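Local coordinates for agarase (Pseudoalteromonas fuliginea, PDB 6XJ9), which probably hydrolyses agarose as a glycoside hydrolase of family GH50 from a marine bacterium, at residues A[460-465]-A[522-527]; A[473-478]-A[592-597]; A[543-548]-A[588-593]; A[598-603]-A[634-639]. All coordinates share one frame; numbering follows the deposited sequence.

How the interactions relate
Following the chain, strand 461-463 of a small hairpin comes first, and interaction 1 closes a loop from it to helix 523-529. Interaction 2 starts just downstream, where the hairpin's second strand, 471-473, runs into a turn, and it ends on helix 584-609; its segments alternate with those of interaction 1, so the two loops cross. Interaction 3 opens after interaction 1 has closed, brings in helix 537-550 and ends on the same stretch of helix 584-609 as interaction 2, sharing T592 and A593 with it. Interaction 4 follows in series, joining the next turns of helix 584-609 to the loop before strand 640-643. Helix 584-609 thus serves interactions 2, 3 and 4.

Interaction 1 of 4, residues A[460-465]-A[522-527]; sequences KTVSSG and YGIVIN
Strand 461-463 and the residues after it cross the first turn of helix 523-527, the strand and helix axes 103° apart and 7.6 Å at their closest, and the chains come nearest where S464 passes G523. The CA atoms of these two residues lie 4.0 Å apart; glycine suits position 523 because it lets S464 pass this close. I524, next on the helix, meets the strand through both branches. Its CG2, anti to the backbone N, touches V462 CG2 at 4.1 Å, the two side chains crossing at about a right angle, while CD1 lies 3.6 Å from S463 O. That same carbonyl receives a nearly straight CA-H...O contact from I524 CA, 3.4 Å to S463 O with 168° at the hydrogen. N527, one turn on, lays CB and its amide beside S463 O and G465. Its OD1 accepts from a water at 2.8 Å, and the water accepts from S463 N. S463 OG in turn takes the N-H of G465 in an ST turn that bends the chain at S463-G465. With no direct hydrogen bond between the segments, the contact rests on close backbone packing, one aliphatic touch between V462 and I524, and a water bridging S463 N and N527 OD1.

Interaction 2 of 4, residues A[473-478]-A[592-597]; sequences PDVFDP and TAYADK
An Asx turn within a type I beta turn, D474 to D477, carries the chain from strand 471-473 toward helix 478-495, and this turn packs on one side of helix 584-609. P473 and Y594 meet just before the turn: Y594 OH donates to P473 O at 2.7 Å, with the hydroxyl tilted 18° from the carbonyl plane. The carbonyl lies at the edge of the tyrosine ring, while P473 CD sits 3.6 Å from Y594 OH. Tyrosine suits the place because it reaches across with an apolar ring and still ends in a donor. V475 points at the helix and slots CG2 between Y594 and K597, in an off-centre CH-pi contact with the Y594 ring and 3.8 Å from K597 CG. F476 then receives the lysine's aliphatic chain. With K597 CG anti to the backbone N and the chain bent at chi2 (69°), the methylenes are laid along the ring; K597 CG stands 3.7 Å from the F476 centroid, only 14° off the ring normal, a CH-pi contact over the face. K597 CB reaches F476 CZ at 3.6 Å. The turn itself is braced by D474 OD1, which accepts from F476 N at 3.0 Å and is also hydrogen-bonded to T538 OG1 of helix 537-550. Chemically, the Y594 hydroxyl gives the carbonyl of buried P473 a hydrogen-bond donor, whereas the long lysine contributes its aliphatic stem to the phenyl face while its ammonium extends past the rim of the ring.

Interaction 3 of 4, residues A[543-548]-A[588-593]; sequences SRLMKE and SILLTA
Helices 543-548 and 588-593 run in roughly opposite directions, 139° apart, and their axes stay 10.5 Å from each other at the closest, a spacing wide enough for whole side chains to lie between them. L545 and L590 are the residues whose CA atoms come nearest. L545 reaches across with CD1, which sits 3.5 Å from A593 CB and 4.1 Å from L590 CD2; the small alanine leaves room for the leucine branch to approach helix 588-593. The two leucines slide past each other in opposite directions. M546 leaves its helix at an angle to this line, but bends at chi2 (-60°) and again at chi3, which swings the methyl back to the partner helix, where M546 CE touches L590 CD2 at 3.9 Å and, more loosely, I589 CG2 at 4.3 Å. L590 CD2 thus touches both L545 CD1 and M546 CE, in a wholly apolar contact without hydrogen bonds. Around it, M546 also packs on W567 and F570 of helix 567-572, while L590 carries the layer on to V525 and L529 of helix 523-529. L591, on another side of helix 584-609, touches V629 of helix 627-634, so that the long helix is packed among several others.

Interaction 4 of 4, residues A[598-603]-A[634-639]; sequences YFSVVN and AKYVDV
Y636 lies against helix 598-603, and its side chain meets the helix along its whole length. CB comes first, 3.8 Å from N603 CB. With CG anti to the carbonyl carbon (chi1 -62°), the ring is carried along the helix, one face over its backbone: S600 CA stands 3.7 Å above the plane and F599 C 4.0 Å, both displaced toward the rim. On one side of the ring CD2 touches F599 CB at 3.7 Å; on the other, CD1 lies beside N603 CB. CE1 and CZ lie against S600, with S600 CB 3.6 Å from Y636 CZ. Serine fits here because its short side chain lets the flat ring come down on the helix backbone. The hydroxyl passes beyond S600 CB to bond D596, one turn earlier on helix 584-609. V637 adds a lesser touch, its CG1 lying 4.1 Å from F599 CD1, and V637 also packs on Y615. The contact thus fastens the connection between helix 627-634 and strand 640-643 to helix 584-609. Strand 640-643 is probably one of the strands of the (beta/alpha)8 barrel expected of GH50 enzymes, and the contact places an alpha-to-beta connection against one of the helices.

Interaction 1 of 4, residues A[460-465]-A[522-527]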
loop_
_atom_site.group_PDB
_atom_site.type_symbol
_atom_site.label_atom_id
_atom_site.label_comp_id
_atom_site.label_asym_id
_atom_site.label_seq_id
_atom_site.Cartn_x
_atom_site.Cartn_y
_atom_site.Cartn_z
ATOM N N LYS A 460 4.316 -46.367 23.303
ATOM C CA LYS A 460 2.882 -46.601 23.309
ATOM C C LYS A 460 2.141 -45.281 23.114
ATOM O O LYS A 460 2.671 -44.212 23.402
ATOM C CB LYS A 460 2.475 -47.200 24.656
ATOM C CG LYS A 460 2.816 -48.672 24.856
ATOM C CD LYS A 460 2.808 -49.063 26.318
ATOM C CE LYS A 460 2.125 -50.388 26.579
ATOM N NZ LYS A 460 2.909 -51.522 26.048
ATOM N N THR A 461 0.889 -45.367 22.656
ATOM C CA THR A 461 0.135 -44.171 22.323
ATOM C C THR A 461 -1.238 -44.200 22.987
ATOM O O THR A 461 -1.698 -45.251 23.434
ATOM C CB THR A 461 0.030 -44.010 20.805
ATOM O OG1 THR A 461 -0.702 -45.138 20.308
ATOM C CG2 THR A 461 1.391 -43.912 20.150
ATOM N N VAL A 462 -1.850 -43.015 23.079
ATOM C CA VAL A 462 -3.229 -42.854 23.505
ATOM C C VAL A 462 -3.970 -42.124 22.393
ATOM O O VAL A 462 -3.351 -41.515 21.520
ATOM C CB VAL A 462 -3.356 -42.105 24.847
ATOM C CG1 VAL A 462 -3.036 -42.996 26.038
ATOM C CG2 VAL A 462 -2.586 -40.790 24.888
ATOM N N SER A 463 -5.299 -42.198 22.434
ATOM C CA SER A 463 -6.088 -41.572 21.392
ATOM C C SER A 463 -7.186 -40.723 22.017
ATOM O O SER A 463 -7.554 -40.935 23.171
ATOM C CB SER A 463 -6.662 -42.600 20.462
ATOM O OG SER A 463 -7.618 -42.003 19.597
ATOM N N SER A 464 -7.699 -39.770 21.235
ATOM C CA SER A 464 -8.833 -38.964 21.654
ATOM C C SER A 464 -10.134 -39.729 21.417
ATOM O O SER A 464 -11.177 -39.365 21.953
ATOM C CB SER A 464 -8.838 -37.648 20.937
ATOM O OG SER A 464 -8.846 -37.859 19.534
ATOM N N GLY A 465 -10.062 -40.790 20.604
ATOM C CA GLY A 465 -11.240 -41.538 20.199
ATOM C C GLY A 465 -11.830 -41.011 18.891
ATOM O O GLY A 465 -12.921 -41.423 18.496
ATOM N N TYR A 522 -12.312 -33.916 26.484
ATOM C CA TYR A 522 -11.747 -34.940 27.350
ATOM C C TYR A 522 -11.594 -36.254 26.592
ATOM O O TYR A 522 -11.593 -37.315 27.210
ATOM C CB TYR A 522 -12.589 -35.086 28.625
ATOM C CG TYR A 522 -12.635 -33.828 29.455
ATOM C CD1 TYR A 522 -11.505 -33.366 30.118
ATOM C CD2 TYR A 522 -13.794 -33.088 29.559
ATOM C CE1 TYR A 522 -11.526 -32.205 30.872
ATOM C CE2 TYR A 522 -13.838 -31.926 30.312
ATOM C CZ TYR A 522 -12.703 -31.484 30.965
ATOM O OH TYR A 522 -12.750 -30.335 31.692
ATOM N N GLY A 523 -11.427 -36.167 25.267
ATOM C CA GLY A 523 -11.303 -37.353 24.429
ATOM C C GLY A 523 -10.213 -38.321 24.892
ATOM O O GLY A 523 -10.430 -39.532 24.928
ATOM N N ILE A 524 -9.039 -37.781 25.243
ATOM C CA ILE A 524 -7.899 -38.583 25.661
ATOM C C ILE A 524 -8.280 -39.362 26.920
ATOM O O ILE A 524 -7.895 -40.517 27.076
ATOM C CB ILE A 524 -6.665 -37.696 25.912
ATOM C CG1 ILE A 524 -6.153 -37.019 24.637
ATOM C CG2 ILE A 524 -5.563 -38.489 26.621
ATOM C CD1 ILE A 524 -5.501 -37.974 23.659
ATOM N N VAL A 525 -9.005 -38.694 27.820
ATOM C CA VAL A 525 -9.413 -39.265 29.096
ATOM C C VAL A 525 -10.453 -40.348 28.819
ATOM O O VAL A 525 -10.261 -41.495 29.203
ATOM C CB VAL A 525 -9.958 -38.183 30.047
ATOM C CG1 VAL A 525 -10.721 -38.779 31.223
ATOM C CG2 VAL A 525 -8.853 -37.258 30.549
ATOM N N ILE A 526 -11.535 -39.968 28.124
ATOM C CA ILE A 526 -12.632 -40.878 27.843
ATOM C C ILE A 526 -12.083 -42.152 27.204
ATOM O O ILE A 526 -12.270 -43.241 27.741
ATOM C CB ILE A 526 -13.722 -40.190 26.998
ATOM C CG1 ILE A 526 -14.425 -39.094 27.807
ATOM C CG2 ILE A 526 -14.718 -41.212 26.459
ATOM C CD1 ILE A 526 -15.027 -37.996 26.972
ATOM N N ASN A 527 -11.376 -42.005 26.081
ATOM C CA ASN A 527 -10.888 -43.150 25.321
ATOM C C ASN A 527 -9.924 -44.002 26.147
ATOM O O ASN A 527 -9.926 -45.226 26.048
ATOM C CB ASN A 527 -10.195 -42.714 24.028
ATOM C CG ASN A 527 -9.774 -43.890 23.177
ATOM O OD1 ASN A 527 -8.650 -44.379 23.299
ATOM N ND2 ASN A 527 -10.684 -44.365 22.336
HETATM O O HOH W 1 -6.172 -43.977 24.579
#

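Interaction 2 of 4, residues A[473-478]-A[592-597]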
loop_
_atom_site.group_PDB
_atom_site.type_symbol
_atom_site.label_atom_id
_atom_site.label_comp_id
_atom_site.label_asym_id
_atom_site.label_seq_id
_atom_site.Cartn_x
_atom_site.Cartn_y
_atom_site.Cartn_z
ATOM N N PRO A 473 1.223 -39.343 22.503
ATOM C CA PRO A 473 2.152 -40.233 23.200
ATOM C C PRO A 473 1.571 -40.732 24.519
ATOM O O PRO A 473 0.971 -39.962 25.274
ATOM C CB PRO A 473 3.363 -39.341 23.488
ATOM C CG PRO A 473 2.795 -37.933 23.478
ATOM C CD PRO A 473 1.687 -37.950 22.443
ATOM N N ASP A 474 1.769 -42.021 24.811
ATOM C CA ASP A 474 1.523 -42.447 26.178
ATOM C C ASP A 474 2.720 -42.023 27.017
ATOM O O ASP A 474 3.757 -42.696 27.026
ATOM C CB ASP A 474 1.236 -43.939 26.330
ATOM C CG ASP A 474 0.792 -44.278 27.740
ATOM O OD1 ASP A 474 1.320 -43.648 28.709
ATOM O OD2 ASP A 474 -0.092 -45.136 27.864
ATOM N N VAL A 475 2.544 -40.903 27.721
ATOM C CA VAL A 475 3.663 -40.200 28.332
ATOM C C VAL A 475 4.142 -40.914 29.594
ATOM O O VAL A 475 5.216 -40.587 30.105
ATOM C CB VAL A 475 3.340 -38.713 28.572
ATOM C CG1 VAL A 475 3.174 -37.975 27.252
ATOM C CG2 VAL A 475 2.109 -38.526 29.447
ATOM N N PHE A 476 3.362 -41.892 30.077
ATOM C CA PHE A 476 3.762 -42.715 31.214
ATOM C C PHE A 476 4.506 -43.968 30.747
ATOM O O PHE A 476 4.926 -44.777 31.578
ATOM C CB PHE A 476 2.563 -43.065 32.103
ATOM C CG PHE A 476 2.035 -41.913 32.921
ATOM C CD1 PHE A 476 2.639 -41.553 34.118
ATOM C CD2 PHE A 476 0.944 -41.172 32.488
ATOM C CE1 PHE A 476 2.159 -40.482 34.861
ATOM C CE2 PHE A 476 0.472 -40.097 33.230
ATOM C CZ PHE A 476 1.083 -39.751 34.412
ATOM N N ASP A 477 4.655 -44.133 29.423
ATOM C CA ASP A 477 5.459 -45.220 28.874
ATOM C C ASP A 477 6.928 -44.823 28.995
ATOM O O ASP A 477 7.326 -43.805 28.438
ATOM C CB ASP A 477 5.055 -45.564 27.429
ATOM C CG ASP A 477 5.890 -46.651 26.754
ATOM O OD1 ASP A 477 6.634 -47.358 27.465
ATOM O OD2 ASP A 477 5.789 -46.790 25.520
ATOM N N PRO A 478 7.777 -45.570 29.744
ATOM C CA PRO A 478 9.183 -45.187 29.901
ATOM C C PRO A 478 9.850 -44.855 28.569
ATOM O O PRO A 478 10.656 -43.937 28.510
ATOM C CB PRO A 478 9.815 -46.398 30.607
ATOM C CG PRO A 478 8.663 -46.965 31.422
ATOM C CD PRO A 478 7.431 -46.745 30.562
ATOM N N THR A 592 -5.341 -33.034 33.297
ATOM C CA THR A 592 -4.218 -32.299 33.875
ATOM C C THR A 592 -3.031 -33.234 34.112
ATOM O O THR A 592 -1.900 -32.872 33.818
ATOM C CB THR A 592 -4.596 -31.581 35.177
ATOM O OG1 THR A 592 -5.700 -30.732 34.876
ATOM C CG2 THR A 592 -3.472 -30.735 35.742
ATOM N N ALA A 593 -3.298 -34.429 34.661
ATOM C CA ALA A 593 -2.264 -35.384 35.024
ATOM C C ALA A 593 -1.501 -35.840 33.779
ATOM O O ALA A 593 -0.277 -35.988 33.803
ATOM C CB ALA A 593 -2.870 -36.565 35.766
ATOM N N TYR A 594 -2.244 -36.091 32.700
ATOM C CA TYR A 594 -1.649 -36.463 31.428
ATOM C C TYR A 594 -0.696 -35.361 30.977
ATOM O O TYR A 594 0.481 -35.616 30.736
ATOM C CB TYR A 594 -2.718 -36.823 30.383
ATOM C CG TYR A 594 -2.160 -37.060 29.001
ATOM C CD1 TYR A 594 -1.734 -38.321 28.618
ATOM C CD2 TYR A 594 -2.024 -36.016 28.092
ATOM C CE1 TYR A 594 -1.178 -38.550 27.372
ATOM C CE2 TYR A 594 -1.478 -36.228 26.834
ATOM C CZ TYR A 594 -1.069 -37.503 26.472
ATOM O OH TYR A 594 -0.522 -37.726 25.245
ATOM N N ALA A 595 -1.206 -34.133 30.873
ATOM C CA ALA A 595 -0.420 -33.019 30.360
ATOM C C ALA A 595 0.750 -32.702 31.297
ATOM O O ALA A 595 1.836 -32.325 30.855
ATOM C CB ALA A 595 -1.306 -31.812 30.166
ATOM N N ASP A 596 0.528 -32.878 32.604
ATOM C CA ASP A 596 1.576 -32.607 33.577
ATOM C C ASP A 596 2.793 -33.504 33.338
ATOM O O ASP A 596 3.937 -33.048 33.425
ATOM C CB ASP A 596 1.048 -32.738 35.005
ATOM C CG ASP A 596 2.164 -32.625 36.017
ATOM O OD1 ASP A 596 2.492 -31.497 36.403
ATOM O OD2 ASP A 596 2.710 -33.668 36.377
ATOM N N LYS A 597 2.541 -34.787 33.055
ATOM C CA LYS A 597 3.606 -35.744 32.802
ATOM C C LYS A 597 4.259 -35.426 31.459
ATOM O O LYS A 597 5.484 -35.482 31.334
ATOM C CB LYS A 597 3.083 -37.180 32.930
ATOM C CG LYS A 597 4.092 -38.297 32.661
ATOM C CD LYS A 597 5.182 -38.430 33.716
ATOM C CE LYS A 597 6.048 -39.669 33.540
ATOM N NZ LYS A 597 7.258 -39.613 34.400
#

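Interaction 3 of 4, residues A[543-548]-A[588-593]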
loop_
_atom_site.group_PDB
_atom_site.type_symbol
_atom_site.label_atom_id
_atom_site.label_comp_id
_atom_site.label_asym_id
_atom_site.label_seq_id
_atom_site.Cartn_x
_atom_site.Cartn_y
_atom_site.Cartn_z
ATOM N N SER A 543 -6.059 -44.979 36.922
ATOM C CA SER A 543 -6.560 -45.882 37.951
ATOM C C SER A 543 -6.020 -45.480 39.323
ATOM O O SER A 543 -6.771 -45.460 40.294
ATOM C CB SER A 543 -6.212 -47.304 37.614
ATOM O OG SER A 543 -6.989 -47.762 36.514
ATOM N N ARG A 544 -4.719 -45.146 39.381
ATOM C CA ARG A 544 -4.034 -44.761 40.607
ATOM C C ARG A 544 -4.728 -43.556 41.245
ATOM O O ARG A 544 -5.029 -43.584 42.438
ATOM C CB ARG A 544 -2.547 -44.518 40.320
ATOM C CG ARG A 544 -1.655 -44.469 41.552
ATOM C CD ARG A 544 -0.219 -44.058 41.289
ATOM N NE ARG A 544 -0.029 -42.679 40.836
ATOM C CZ ARG A 544 -0.180 -41.581 41.578
ATOM N NH1 ARG A 544 0.033 -40.391 41.039
ATOM N NH2 ARG A 544 -0.559 -41.665 42.845
ATOM N N LEU A 545 -5.033 -42.534 40.423
ATOM C CA LEU A 545 -5.533 -41.244 40.882
ATOM C C LEU A 545 -6.968 -41.350 41.384
ATOM O O LEU A 545 -7.344 -40.653 42.331
ATOM C CB LEU A 545 -5.439 -40.210 39.750
ATOM C CG LEU A 545 -4.022 -39.770 39.393
ATOM C CD1 LEU A 545 -3.994 -38.973 38.091
ATOM C CD2 LEU A 545 -3.416 -38.964 40.531
ATOM N N MET A 546 -7.780 -42.174 40.713
ATOM C CA MET A 546 -9.177 -42.319 41.092
ATOM C C MET A 546 -9.309 -43.141 42.382
ATOM O O MET A 546 -10.179 -42.860 43.205
ATOM C CB MET A 546 -9.987 -42.951 39.955
ATOM C CG MET A 546 -10.176 -42.010 38.762
ATOM S SD MET A 546 -11.058 -40.487 39.227
ATOM C CE MET A 546 -9.699 -39.345 39.487
ATOM N N LYS A 547 -8.444 -44.152 42.547
ATOM C CA LYS A 547 -8.395 -44.969 43.756
ATOM C C LYS A 547 -7.890 -44.118 44.921
ATOM O O LYS A 547 -8.344 -44.273 46.053
ATOM C CB LYS A 547 -7.463 -46.173 43.581
ATOM C CG LYS A 547 -7.971 -47.287 42.676
ATOM C CD LYS A 547 -6.942 -48.375 42.453
ATOM C CE LYS A 547 -7.387 -49.397 41.433
ATOM N NZ LYS A 547 -6.241 -50.174 40.912
ATOM N N GLU A 548 -6.942 -43.222 44.631
ATOM C CA GLU A 548 -6.437 -42.308 45.639
ATOM C C GLU A 548 -7.563 -41.387 46.108
ATOM O O GLU A 548 -7.622 -41.052 47.286
ATOM C CB GLU A 548 -5.251 -41.511 45.093
ATOM C CG GLU A 548 -4.681 -40.513 46.085
ATOM C CD GLU A 548 -3.814 -39.424 45.472
ATOM O OE1 GLU A 548 -4.044 -39.066 44.296
ATOM O OE2 GLU A 548 -2.914 -38.930 46.170
ATOM N N SER A 588 -11.054 -33.621 34.486
ATOM C CA SER A 588 -10.139 -32.496 34.563
ATOM C C SER A 588 -8.837 -32.892 35.260
ATOM O O SER A 588 -7.763 -32.473 34.837
ATOM C CB SER A 588 -10.812 -31.351 35.248
ATOM O OG SER A 588 -10.250 -30.130 34.809
ATOM N N ILE A 589 -8.950 -33.694 36.327
ATOM C CA ILE A 589 -7.809 -34.173 37.099
ATOM C C ILE A 589 -6.958 -35.081 36.212
ATOM O O ILE A 589 -5.729 -34.965 36.192
ATOM C CB ILE A 589 -8.287 -34.881 38.390
ATOM C CG1 ILE A 589 -8.694 -33.868 39.471
ATOM C CG2 ILE A 589 -7.253 -35.869 38.912
ATOM C CD1 ILE A 589 -9.392 -34.484 40.677
ATOM N N LEU A 590 -7.640 -35.942 35.444
ATOM C CA LEU A 590 -6.995 -36.932 34.598
ATOM C C LEU A 590 -6.306 -36.241 33.421
ATOM O O LEU A 590 -5.130 -36.505 33.164
ATOM C CB LEU A 590 -8.019 -37.993 34.166
ATOM C CG LEU A 590 -8.620 -38.837 35.297
ATOM C CD1 LEU A 590 -9.532 -39.943 34.760
ATOM C CD2 LEU A 590 -7.540 -39.430 36.186
ATOM N N LEU A 591 -7.000 -35.308 32.760
ATOM C CA LEU A 591 -6.380 -34.559 31.668
ATOM C C LEU A 591 -5.191 -33.722 32.166
ATOM O O LEU A 591 -4.132 -33.718 31.538
ATOM C CB LEU A 591 -7.413 -33.716 30.915
ATOM C CG LEU A 591 -6.858 -32.912 29.731
ATOM C CD1 LEU A 591 -6.211 -33.845 28.707
ATOM C CD2 LEU A 591 -7.954 -32.085 29.068
ATOM N N THR A 592 -5.341 -33.034 33.297
ATOM C CA THR A 592 -4.218 -32.299 33.875
ATOM C C THR A 592 -3.031 -33.234 34.112
ATOM O O THR A 592 -1.900 -32.872 33.818
ATOM C CB THR A 592 -4.596 -31.581 35.177
ATOM O OG1 THR A 592 -5.700 -30.732 34.876
ATOM C CG2 THR A 592 -3.472 -30.735 35.742
ATOM N N ALA A 593 -3.298 -34.429 34.661
ATOM C CA ALA A 593 -2.264 -35.384 35.024
ATOM C C ALA A 593 -1.501 -35.840 33.779
ATOM O O ALA A 593 -0.277 -35.988 33.803
ATOM C CB ALA A 593 -2.870 -36.565 35.766
#

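Interaction 4 of 4, residues A[598-603]-A[634-639]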
loop_
_atom_site.group_PDB
_atom_site.type_symbol
_atom_site.label_atom_id
_atom_site.label_comp_id
_atom_site.label_asym_id
_atom_site.label_seq_id
_atom_site.Cartn_x
_atom_site.Cartn_y
_atom_site.Cartn_z
ATOM N N TYR A 598 3.449 -35.053 30.460
ATOM C CA TYR A 598 4.029 -34.643 29.187
ATOM C C TYR A 598 5.066 -33.551 29.413
ATOM O O TYR A 598 6.211 -33.676 28.968
ATOM C CB TYR A 598 3.007 -34.147 28.156
ATOM C CG TYR A 598 3.656 -33.542 26.931
ATOM C CD1 TYR A 598 4.217 -34.355 25.958
ATOM C CD2 TYR A 598 3.740 -32.171 26.739
ATOM C CE1 TYR A 598 4.831 -33.835 24.831
ATOM C CE2 TYR A 598 4.349 -31.632 25.609
ATOM C CZ TYR A 598 4.892 -32.468 24.650
ATOM O OH TYR A 598 5.514 -31.977 23.531
ATOM N N PHE A 599 4.635 -32.459 30.061
ATOM C CA PHE A 599 5.489 -31.290 30.205
ATOM C C PHE A 599 6.652 -31.555 31.155
ATOM O O PHE A 599 7.717 -30.972 30.986
ATOM C CB PHE A 599 4.668 -30.043 30.546
ATOM C CG PHE A 599 3.903 -29.541 29.348
ATOM C CD1 PHE A 599 4.562 -28.864 28.329
ATOM C CD2 PHE A 599 2.538 -29.779 29.215
ATOM C CE1 PHE A 599 3.875 -28.428 27.204
ATOM C CE2 PHE A 599 1.853 -29.332 28.094
ATOM C CZ PHE A 599 2.522 -28.669 27.086
ATOM N N SER A 600 6.428 -32.423 32.149
ATOM C CA SER A 600 7.461 -32.764 33.109
ATOM C C SER A 600 8.602 -33.489 32.400
ATOM O O SER A 600 9.768 -33.206 32.664
ATOM C CB SER A 600 6.878 -33.605 34.214
ATOM O OG SER A 600 7.894 -33.975 35.124
ATOM N N VAL A 601 8.239 -34.427 31.508
ATOM C CA VAL A 601 9.218 -35.200 30.766
ATOM C C VAL A 601 10.001 -34.256 29.854
ATOM O O VAL A 601 11.235 -34.292 29.825
ATOM C CB VAL A 601 8.566 -36.375 30.002
ATOM C CG1 VAL A 601 9.490 -36.950 28.953
ATOM C CG2 VAL A 601 8.123 -37.477 30.961
ATOM N N VAL A 602 9.298 -33.378 29.134
ATOM C CA VAL A 602 10.019 -32.555 28.176
ATOM C C VAL A 602 10.913 -31.579 28.938
ATOM O O VAL A 602 12.087 -31.396 28.611
ATOM C CB VAL A 602 9.088 -31.870 27.160
ATOM C CG1 VAL A 602 9.881 -30.953 26.237
ATOM C CG2 VAL A 602 8.305 -32.900 26.346
ATOM N N ASN A 603 10.360 -31.009 30.005
ATOM C CA ASN A 603 11.101 -30.084 30.846
ATOM C C ASN A 603 12.367 -30.733 31.415
ATOM O O ASN A 603 13.415 -30.085 31.490
ATOM C CB ASN A 603 10.210 -29.529 31.960
ATOM C CG ASN A 603 10.971 -28.568 32.840
ATOM O OD1 ASN A 603 11.372 -27.509 32.374
ATOM N ND2 ASN A 603 11.236 -28.967 34.073
ATOM N N ALA A 634 2.210 -24.470 32.372
ATOM C CA ALA A 634 2.651 -23.257 33.049
ATOM C C ALA A 634 3.617 -23.567 34.192
ATOM O O ALA A 634 4.416 -22.721 34.562
ATOM C CB ALA A 634 1.457 -22.466 33.529
ATOM N N LYS A 635 3.553 -24.797 34.708
ATOM C CA LYS A 635 4.378 -25.250 35.814
ATOM C C LYS A 635 5.775 -25.643 35.335
ATOM O O LYS A 635 6.628 -25.960 36.156
ATOM C CB LYS A 635 3.735 -26.485 36.455
ATOM C CG LYS A 635 2.364 -26.266 37.084
ATOM C CD LYS A 635 1.842 -27.483 37.832
ATOM C CE LYS A 635 1.361 -28.587 36.913
ATOM N NZ LYS A 635 -0.108 -28.537 36.713
ATOM N N TYR A 636 6.002 -25.674 34.015
ATOM C CA TYR A 636 7.256 -26.220 33.516
ATOM C C TYR A 636 7.959 -25.303 32.521
ATOM O O TYR A 636 9.182 -25.200 32.571
ATOM C CB TYR A 636 7.063 -27.626 32.935
ATOM C CG TYR A 636 6.585 -28.655 33.930
ATOM C CD1 TYR A 636 7.463 -29.255 34.823
ATOM C CD2 TYR A 636 5.246 -29.006 34.005
ATOM C CE1 TYR A 636 7.027 -30.192 35.749
ATOM C CE2 TYR A 636 4.791 -29.946 34.925
ATOM C CZ TYR A 636 5.687 -30.548 35.791
ATOM O OH TYR A 636 5.244 -31.479 36.691
ATOM N N VAL A 637 7.202 -24.662 31.625
ATOM C CA VAL A 637 7.770 -23.892 30.525
ATOM C C VAL A 637 8.221 -22.516 31.002
ATOM O O VAL A 637 7.685 -21.978 31.962
ATOM C CB VAL A 637 6.780 -23.771 29.352
ATOM C CG1 VAL A 637 6.240 -25.144 28.955
ATOM C CG2 VAL A 637 5.627 -22.825 29.674
ATOM N N ASP A 638 9.186 -21.939 30.277
ATOM C CA ASP A 638 9.640 -20.577 30.518
ATOM C C ASP A 638 8.660 -19.613 29.856
ATOM O O ASP A 638 8.391 -18.529 30.376
ATOM C CB ASP A 638 11.064 -20.385 29.986
ATOM C CG ASP A 638 12.075 -21.207 30.761
ATOM O OD1 ASP A 638 12.373 -20.825 31.908
ATOM O OD2 ASP A 638 12.531 -22.231 30.229
ATOM N N VAL A 639 8.149 -20.022 28.695
ATOM C CA VAL A 639 7.210 -19.215 27.922
ATOM C C VAL A 639 6.155 -20.169 27.382
ATOM O O VAL A 639 6.510 -21.235 26.880
ATOM C CB VAL A 639 7.909 -18.461 26.765
ATOM C CG1 VAL A 639 6.948 -17.551 25.998
ATOM C CG2 VAL A 639 9.123 -17.662 27.231
#